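Local coordinates for beta-lactamase domain protein (Burkholderia ambifaria, PDB 5I0P), which binds two zinc ions through a metallo-beta-lactamase fold and is probably a metal-dependent hydrolase whose substrate is not established, at residues H221-V234 / S260-L272. Residues are numbered along the deposited sequence; the frame is centred on the assembly and turned at random.
Sequences HSEADGVLISGDMV and SLGRYETMAPDTL. With ZN (zinc ion), chain E; ZN (zinc ion), chain F.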
ATOM      1  N   HIS A 221      13.885  -0.823   2.387  1.00 26.08           N
ATOM      2  CA  HIS A 221      14.532  -1.318   3.595  1.00 32.62           C
ATOM      3  C   HIS A 221      15.952  -0.774   3.703  1.00 39.72           C
ATOM      4  O   HIS A 221      16.779  -1.004   2.814  1.00 38.87           O
ATOM      5  CB  HIS A 221      14.560  -2.843   3.609  1.00 28.54           C
ATOM      6  CG  HIS A 221      15.100  -3.404   4.884  1.00 30.97           C
ATOM      7  ND1 HIS A 221      15.792  -4.592   4.947  1.00 31.93           N
ATOM      8  CD2 HIS A 221      15.063  -2.919   6.150  1.00 31.34           C
ATOM      9  CE1 HIS A 221      16.152  -4.819   6.197  1.00 35.18           C
ATOM     10  NE2 HIS A 221      15.728  -3.816   6.947  1.00 31.21           N
ATOM     11  N   SER A 222      16.235  -0.060   4.804  1.00 41.62           N
ATOM     12  CA  SER A 222      17.589   0.418   5.127  1.00 36.92           C
ATOM     13  C   SER A 222      18.144  -0.465   6.236  1.00 34.76           C
ATOM     14  O   SER A 222      17.919  -0.216   7.421  1.00 49.53           O
ATOM     15  CB  SER A 222      17.561   1.884   5.547  1.00 32.44           C
ATOM     16  OG  SER A 222      18.850   2.311   5.892  1.00 39.03           O
ATOM     17  N   GLU A 223      18.940  -1.452   5.851  1.00 40.07           N
ATOM     18  CA  GLU A 223      19.318  -2.513   6.779  1.00 37.21           C
ATOM     19  C   GLU A 223      20.320  -2.040   7.828  1.00 36.68           C
ATOM     20  O   GLU A 223      20.238  -2.455   8.988  1.00 35.13           O
ATOM     21  CB  GLU A 223      19.869  -3.684   5.977  1.00 39.81           C
ATOM     22  CG  GLU A 223      20.343  -4.863   6.784  1.00 53.11           C
ATOM     23  CD  GLU A 223      20.685  -6.040   5.892  1.00 68.67           C
ATOM     24  OE1 GLU A 223      20.230  -6.053   4.717  1.00 72.07           O
ATOM     25  OE2 GLU A 223      21.407  -6.949   6.359  1.00 74.65           O
ATOM     26  N   ALA A 224      21.275  -1.184   7.429  1.00 37.64           N
ATOM     27  CA  ALA A 224      22.377  -0.790   8.305  1.00 38.86           C
ATOM     28  C   ALA A 224      21.881  -0.180   9.605  1.00 44.00           C
ATOM     29  O   ALA A 224      22.344  -0.547  10.690  1.00 55.21           O
ATOM     30  CB  ALA A 224      23.297   0.192   7.589  1.00 37.52           C
ATOM     31  N   ASP A 225      20.944   0.755   9.515  1.00 40.33           N
ATOM     32  CA  ASP A 225      20.401   1.419  10.686  1.00 36.05           C
ATOM     33  C   ASP A 225      19.032   0.884  11.101  1.00 39.12           C
ATOM     34  O   ASP A 225      18.531   1.273  12.157  1.00 49.84           O
ATOM     35  CB  ASP A 225      20.349   2.946  10.445  1.00 34.31           C
ATOM     36  CG  ASP A 225      19.548   3.328   9.200  1.00 35.71           C
ATOM     37  OD1 ASP A 225      19.107   4.494   9.077  1.00 35.45           O
ATOM     38  OD2 ASP A 225      19.374   2.460   8.317  1.00 38.41           O
ATOM     39  N   GLY A 226      18.416   0.007  10.318  1.00 33.82           N
ATOM     40  CA  GLY A 226      17.196  -0.638  10.764  1.00 32.53           C
ATOM     41  C   GLY A 226      15.934   0.184  10.586  1.00 39.12           C
ATOM     42  O   GLY A 226      15.163   0.350  11.538  1.00 39.16           O
ATOM     43  N   VAL A 227      15.677   0.672   9.377  1.00 37.34           N
ATOM     44  CA  VAL A 227      14.469   1.435   9.089  1.00 33.20           C
ATOM     45  C   VAL A 227      13.740   0.775   7.940  1.00 30.40           C
ATOM     46  O   VAL A 227      14.376   0.310   6.989  1.00 35.65           O
ATOM     47  CB  VAL A 227      14.772   2.895   8.723  1.00 30.21           C
ATOM     48  CG1 VAL A 227      13.447   3.647   8.522  1.00 26.64           C
ATOM     49  CG2 VAL A 227      15.726   3.542   9.764  1.00 29.10           C
ATOM     50  N   LEU A 228      12.407   0.725   8.022  1.00 26.51           N
ATOM     51  CA  LEU A 228      11.595   0.101   6.981  1.00 25.17           C
ATOM     52  C   LEU A 228      10.458   1.034   6.601  1.00 28.81           C
ATOM     53  O   LEU A 228       9.568   1.282   7.422  1.00 33.51           O
ATOM     54  CB  LEU A 228      11.059  -1.246   7.463  1.00 25.29           C
ATOM     55  CG  LEU A 228      10.144  -1.942   6.461  1.00 34.95           C
ATOM     56  CD1 LEU A 228      10.938  -2.477   5.282  1.00 26.24           C
ATOM     57  CD2 LEU A 228       9.315  -3.028   7.119  1.00 24.51           C
ATOM     58  N   ILE A 229      10.474   1.550   5.367  1.00 24.33           N
ATOM     59  CA  ILE A 229       9.284   2.199   4.804  1.00 28.16           C
ATOM     60  C   ILE A 229       8.383   1.093   4.261  1.00 28.46           C
ATOM     61  O   ILE A 229       8.704   0.442   3.266  1.00 30.25           O
ATOM     62  CB  ILE A 229       9.632   3.232   3.726  1.00 28.94           C
ATOM     63  CG1 ILE A 229      10.369   4.407   4.390  1.00 38.77           C
ATOM     64  CG2 ILE A 229       8.381   3.703   2.997  1.00 22.06           C
ATOM     65  CD1 ILE A 229      11.057   5.378   3.456  1.00 23.52           C
ATOM     66  N   SER A 230       7.268   0.845   4.943  1.00 24.73           N
ATOM     67  CA  SER A 230       6.557  -0.398   4.707  1.00 28.66           C
ATOM     68  C   SER A 230       5.402  -0.253   3.733  1.00 30.63           C
ATOM     69  O   SER A 230       4.833  -1.274   3.332  1.00 32.63           O
ATOM     70  CB  SER A 230       6.045  -0.993   6.025  1.00 25.24           C
ATOM     71  OG  SER A 230       5.036  -0.211   6.606  1.00 26.43           O
ATOM     72  N   GLY A 231       5.086   0.965   3.296  1.00 24.61           N
ATOM     73  CA  GLY A 231       3.957   1.134   2.389  1.00 24.10           C
ATOM     74  C   GLY A 231       2.691   0.650   3.069  1.00 34.73           C
ATOM     75  O   GLY A 231       2.447   0.923   4.251  1.00 39.49           O
ATOM     76  N   ASP A 232       1.886  -0.104   2.340  1.00 30.30           N
ATOM     77  CA  ASP A 232       0.696  -0.696   2.919  1.00 24.93           C
ATOM     78  C   ASP A 232       0.900  -2.159   3.293  1.00 26.59           C
ATOM     79  O   ASP A 232      -0.066  -2.809   3.689  1.00 30.17           O
ATOM     80  CB  ASP A 232      -0.496  -0.615   1.961  1.00 20.20           C
ATOM     81  CG  ASP A 232      -1.077   0.775   1.814  1.00 23.91           C
ATOM     82  OD1 ASP A 232      -0.718   1.749   2.495  1.00 28.02           O
ATOM     83  OD2 ASP A 232      -1.957   0.889   0.964  1.00 39.67           O
ATOM     84  N   MET A 233       2.119  -2.705   3.168  1.00 26.00           N
ATOM     85  CA  MET A 233       2.278  -4.141   3.396  1.00 27.35           C
ATOM     86  C   MET A 233       2.214  -4.486   4.884  1.00 25.94           C
ATOM     87  O   MET A 233       1.662  -5.533   5.258  1.00 23.00           O
ATOM     88  CB  MET A 233       3.588  -4.650   2.775  1.00 21.10           C
ATOM     89  CG  MET A 233       3.560  -4.593   1.282  1.00 20.80           C
ATOM     90  SD  MET A 233       2.368  -5.755   0.555  1.00 29.95           S
ATOM     91  CE  MET A 233       3.057  -7.353   1.008  1.00 24.48           C
ATOM     92  N   VAL A 234       2.743  -3.624   5.752  1.00 24.18           N
ATOM     93  CA  VAL A 234       2.665  -3.845   7.207  1.00 27.58           C
ATOM     94  C   VAL A 234       2.120  -2.574   7.837  1.00 31.03           C
ATOM     95  O   VAL A 234       2.842  -1.568   7.944  1.00 29.47           O
ATOM     96  CB  VAL A 234       4.015  -4.208   7.846  1.00 33.68           C
ATOM     97  CG1 VAL A 234       3.797  -4.635   9.301  1.00 23.65           C
ATOM     98  CG2 VAL A 234       4.780  -5.277   7.023  1.00 23.03           C
ATOM     99  N   SER A 260       4.493 -12.788   0.989  1.00 23.92           N
ATOM    100  CA  SER A 260       5.289 -11.567   1.037  1.00 34.07           C
ATOM    101  C   SER A 260       5.635 -11.148   2.477  1.00 32.02           C
ATOM    102  O   SER A 260       6.702 -10.578   2.724  1.00 27.73           O
ATOM    103  CB  SER A 260       4.524 -10.449   0.342  1.00 33.46           C
ATOM    104  OG  SER A 260       4.330 -10.740  -1.012  1.00 32.71           O
ATOM    105  N   LEU A 261       4.779 -11.458   3.447  1.00 30.75           N
ATOM    106  CA  LEU A 261       5.053 -11.011   4.806  1.00 31.97           C
ATOM    107  C   LEU A 261       6.325 -11.617   5.362  1.00 36.12           C
ATOM    108  O   LEU A 261       6.957 -11.011   6.236  1.00 36.47           O
ATOM    109  CB  LEU A 261       3.871 -11.327   5.712  1.00 30.35           C
ATOM    110  CG  LEU A 261       2.662 -10.415   5.556  1.00 31.37           C
ATOM    111  CD1 LEU A 261       1.658 -10.766   6.642  1.00 34.69           C
ATOM    112  CD2 LEU A 261       3.057  -8.959   5.676  1.00 23.19           C
ATOM    113  N   GLY A 262       6.744 -12.772   4.840  1.00 33.04           N
ATOM    114  CA  GLY A 262       7.981 -13.368   5.295  1.00 31.47           C
ATOM    115  C   GLY A 262       9.200 -12.494   5.095  1.00 37.02           C
ATOM    116  O   GLY A 262      10.179 -12.645   5.828  1.00 40.44           O
ATOM    117  N   ARG A 263       9.154 -11.561   4.139  1.00 35.17           N
ATOM    118  CA  ARG A 263      10.262 -10.639   3.918  1.00 26.95           C
ATOM    119  C   ARG A 263      10.536  -9.722   5.119  1.00 37.34           C
ATOM    120  O   ARG A 263      11.682  -9.312   5.354  1.00 31.48           O
ATOM    121  CB  ARG A 263       9.953  -9.794   2.685  1.00 31.41           C
ATOM    122  CG  ARG A 263       9.819 -10.572   1.396  1.00 34.45           C
ATOM    123  CD  ARG A 263      11.103 -11.357   1.040  1.00 27.08           C
ATOM    124  NE  ARG A 263      12.364 -10.586   1.038  1.00 41.79           N
ATOM    125  CZ  ARG A 263      12.802  -9.787   0.055  1.00 38.93           C
ATOM    126  NH1 ARG A 263      12.079  -9.592  -1.037  1.00 31.16           N
ATOM    127  NH2 ARG A 263      13.975  -9.184   0.165  1.00 28.17           N
ATOM    128  N   TYR A 264       9.513  -9.368   5.885  1.00 34.70           N
ATOM    129  CA  TYR A 264       9.744  -8.487   7.019  1.00 32.27           C
ATOM    130  C   TYR A 264       9.910  -9.269   8.309  1.00 37.36           C
ATOM    131  O   TYR A 264      10.620  -8.801   9.196  1.00 42.58           O
ATOM    132  CB  TYR A 264       8.588  -7.495   7.143  1.00 31.78           C
ATOM    133  CG  TYR A 264       8.107  -7.053   5.787  1.00 24.89           C
ATOM    134  CD1 TYR A 264       8.811  -6.115   5.058  1.00 24.88           C
ATOM    135  CD2 TYR A 264       6.971  -7.620   5.216  1.00 24.01           C
ATOM    136  CE1 TYR A 264       8.386  -5.734   3.784  1.00 26.59           C
ATOM    137  CE2 TYR A 264       6.550  -7.252   3.979  1.00 31.06           C
ATOM    138  CZ  TYR A 264       7.262  -6.315   3.246  1.00 34.83           C
ATOM    139  OH  TYR A 264       6.844  -5.948   1.972  1.00 38.28           O
ATOM    140  N   GLU A 265       9.342 -10.485   8.381  1.00 41.50           N
ATOM    141  CA  GLU A 265       9.488 -11.344   9.555  1.00 47.45           C
ATOM    142  C   GLU A 265      10.954 -11.579   9.905  1.00 53.99           C
ATOM    143  O   GLU A 265      11.306 -11.682  11.085  1.00 63.71           O
ATOM    144  CB  GLU A 265       8.808 -12.692   9.311  1.00 51.18           C
ATOM    145  CG  GLU A 265       7.428 -12.885   9.910  1.00 55.20           C
ATOM    146  CD  GLU A 265       6.708 -14.119   9.339  1.00 64.47           C
ATOM    147  OE1 GLU A 265       6.956 -14.486   8.165  1.00 66.57           O
ATOM    148  OE2 GLU A 265       5.885 -14.727  10.061  1.00 69.81           O
ATOM    149  N   THR A 266      11.826 -11.689   8.907  1.00 48.71           N
ATOM    150  CA  THR A 266      13.211 -12.031   9.211  1.00 49.79           C
ATOM    151  C   THR A 266      14.078 -10.817   9.505  1.00 44.62           C
ATOM    152  O   THR A 266      15.233 -10.997   9.903  1.00 45.24           O
ATOM    153  CB  THR A 266      13.870 -12.824   8.060  1.00 48.49           C
ATOM    154  OG1 THR A 266      13.658 -12.148   6.811  1.00 42.37           O
ATOM    155  CG2 THR A 266      13.336 -14.253   8.002  1.00 48.14           C
ATOM    156  N   MET A 267      13.560  -9.606   9.301  1.00 40.08           N
ATOM    157  CA  MET A 267      14.307  -8.389   9.558  1.00 31.99           C
ATOM    158  C   MET A 267      14.506  -8.213  11.072  1.00 41.99           C
ATOM    159  O   MET A 267      13.931  -8.933  11.887  1.00 39.62           O
ATOM    160  CB  MET A 267      13.579  -7.178   8.976  1.00 30.28           C
ATOM    161  CG  MET A 267      13.479  -7.127   7.453  1.00 29.31           C
ATOM    162  SD  MET A 267      12.466  -5.740   6.864  1.00 38.12           S
ATOM    163  CE  MET A 267      12.405  -5.985   5.086  1.00 34.50           C
ATOM    164  N   ALA A 268      15.357  -7.258  11.439  1.00 45.35           N
ATOM    165  CA  ALA A 268      15.741  -7.082  12.835  1.00 40.25           C
ATOM    166  C   ALA A 268      14.524  -6.776  13.705  1.00 38.23           C
ATOM    167  O   ALA A 268      13.646  -6.000  13.303  1.00 37.67           O
ATOM    168  CB  ALA A 268      16.750  -5.940  12.975  1.00 35.55           C
ATOM    169  N   PRO A 269      14.465  -7.333  14.912  1.00 37.67           N
ATOM    170  CA  PRO A 269      13.317  -7.081  15.797  1.00 43.72           C
ATOM    171  C   PRO A 269      13.091  -5.619  16.094  1.00 49.99           C
ATOM    172  O   PRO A 269      11.942  -5.190  16.220  1.00 47.74           O
ATOM    173  CB  PRO A 269      13.715  -7.820  17.081  1.00 37.27           C
ATOM    174  CG  PRO A 269      14.592  -8.874  16.632  1.00 46.57           C
ATOM    175  CD  PRO A 269      15.400  -8.294  15.496  1.00 45.49           C
ATOM    176  N   ASP A 270      14.166  -4.839  16.214  1.00 59.05           N
ATOM    177  CA  ASP A 270      14.085  -3.436  16.593  1.00 59.27           C
ATOM    178  C   ASP A 270      13.907  -2.538  15.398  1.00 48.09           C
ATOM    179  O   ASP A 270      14.094  -1.323  15.520  1.00 54.84           O
ATOM    180  CB  ASP A 270      15.353  -3.009  17.339  1.00 64.05           C
ATOM    181  CG  ASP A 270      16.584  -3.011  16.444  1.00 73.74           C
ATOM    182  OD1 ASP A 270      16.631  -3.794  15.471  1.00 74.16           O
ATOM    183  OD2 ASP A 270      17.503  -2.208  16.700  1.00 79.75           O
ATOM    184  N   THR A 271      13.568  -3.105  14.252  1.00 40.71           N
ATOM    185  CA  THR A 271      13.413  -2.300  13.054  1.00 41.46           C
ATOM    186  C   THR A 271      12.340  -1.255  13.280  1.00 45.01           C
ATOM    187  O   THR A 271      11.253  -1.548  13.786  1.00 46.87           O
ATOM    188  CB  THR A 271      13.066  -3.172  11.838  1.00 37.61           C
ATOM    189  OG1 THR A 271      14.106  -4.124  11.631  1.00 41.53           O
ATOM    190  CG2 THR A 271      12.911  -2.332  10.570  1.00 28.60           C
ATOM    191  N   LEU A 272      12.668  -0.035  12.914  1.00 42.56           N
ATOM    192  CA  LEU A 272      11.706   1.043  12.894  1.00 39.07           C
ATOM    193  C   LEU A 272      10.890   0.876  11.623  1.00 29.76           C
ATOM    194  O   LEU A 272      11.456   0.797  10.535  1.00 27.92           O
ATOM    195  CB  LEU A 272      12.428   2.391  12.917  1.00 37.45           C
ATOM    196  CG  LEU A 272      11.554   3.633  12.870  1.00 33.52           C
ATOM    197  CD1 LEU A 272      10.585   3.579  14.048  1.00 31.44           C
ATOM    198  CD2 LEU A 272      12.409   4.925  12.897  1.00 31.97           C
TER
HETATM  199 ZN    ZN E 400      -2.802   0.568  -0.919  1.00 50.66          ZN
HETATM  200 ZN    ZN F 401      -2.493   3.190   1.420  1.00 37.13          ZN
HETATM  201  O   HOH W   1      15.840   1.083  14.205  1.00 38.76           O
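Met-267 lies across one face of the His-221 ring. Its SD sits over the middle of the ring, 3.8 Å from the centroid and 7° off the normal, a sulfur-aromatic contact. Its CE adds a CH-pi contact on the same face. The opposite face carries Glu-223 CA, shifted toward the rim, so the imidazole is held between the two. The Met-267 chain runs extended beyond CG, which spreads CG, SD and CE over the ring. CE also meets Leu-228 CD1 at 3.8 Å.

Tyr-264 is the second flat group. Val-234 CG2 lies over one face, 4.1 Å from the centroid, in a CH-pi contact. Arg-263 CB, from its own segment, covers the opposite face. Leu-228 CD2 approaches CD1 of this ring obliquely, and Met-233 CB lies 3.6 Å from Tyr-264 OH. Val-284 and Ile-288 of helix 284-308 also touch the tyrosine. Met-233 is bent at chi2 and chi3 (-67° and -65°), which brings its CE to Ser-260 CB. The strongest polar partner of Ser-260 is Tyr-211, outside the two segments.

The backbones meet at Thr-271 and Leu-272. Leu-272 N donates to Gly-226 O at 2.9 Å, and Leu-228 N donates to Leu-272 O at 2.7 Å. These bonds flank Val-227 and pair it in parallel with Leu-272. Thr-271 CG2 packs on Leu-228 CB, while its OG1 bonds Ala-268 O across a type I turn. Gly-226 and Val-227 both face Ser-222 in a G1 beta bulge.

In the segment of the strand that begins at Val-227, Asp-232 bridges two zinc ions. OD2 is 2.1 Å from the zinc ion of chain E, which His-102, His-104 and His-213 also bind. OD1 and OD2 both bind the zinc ion of chain F, whose site includes Asp-106, His-107 and His-277. Helices packed on the sheet fit the metallo-beta-lactamase fold; a bridging aspartate is typical of its dinuclear members such as glyoxalase II.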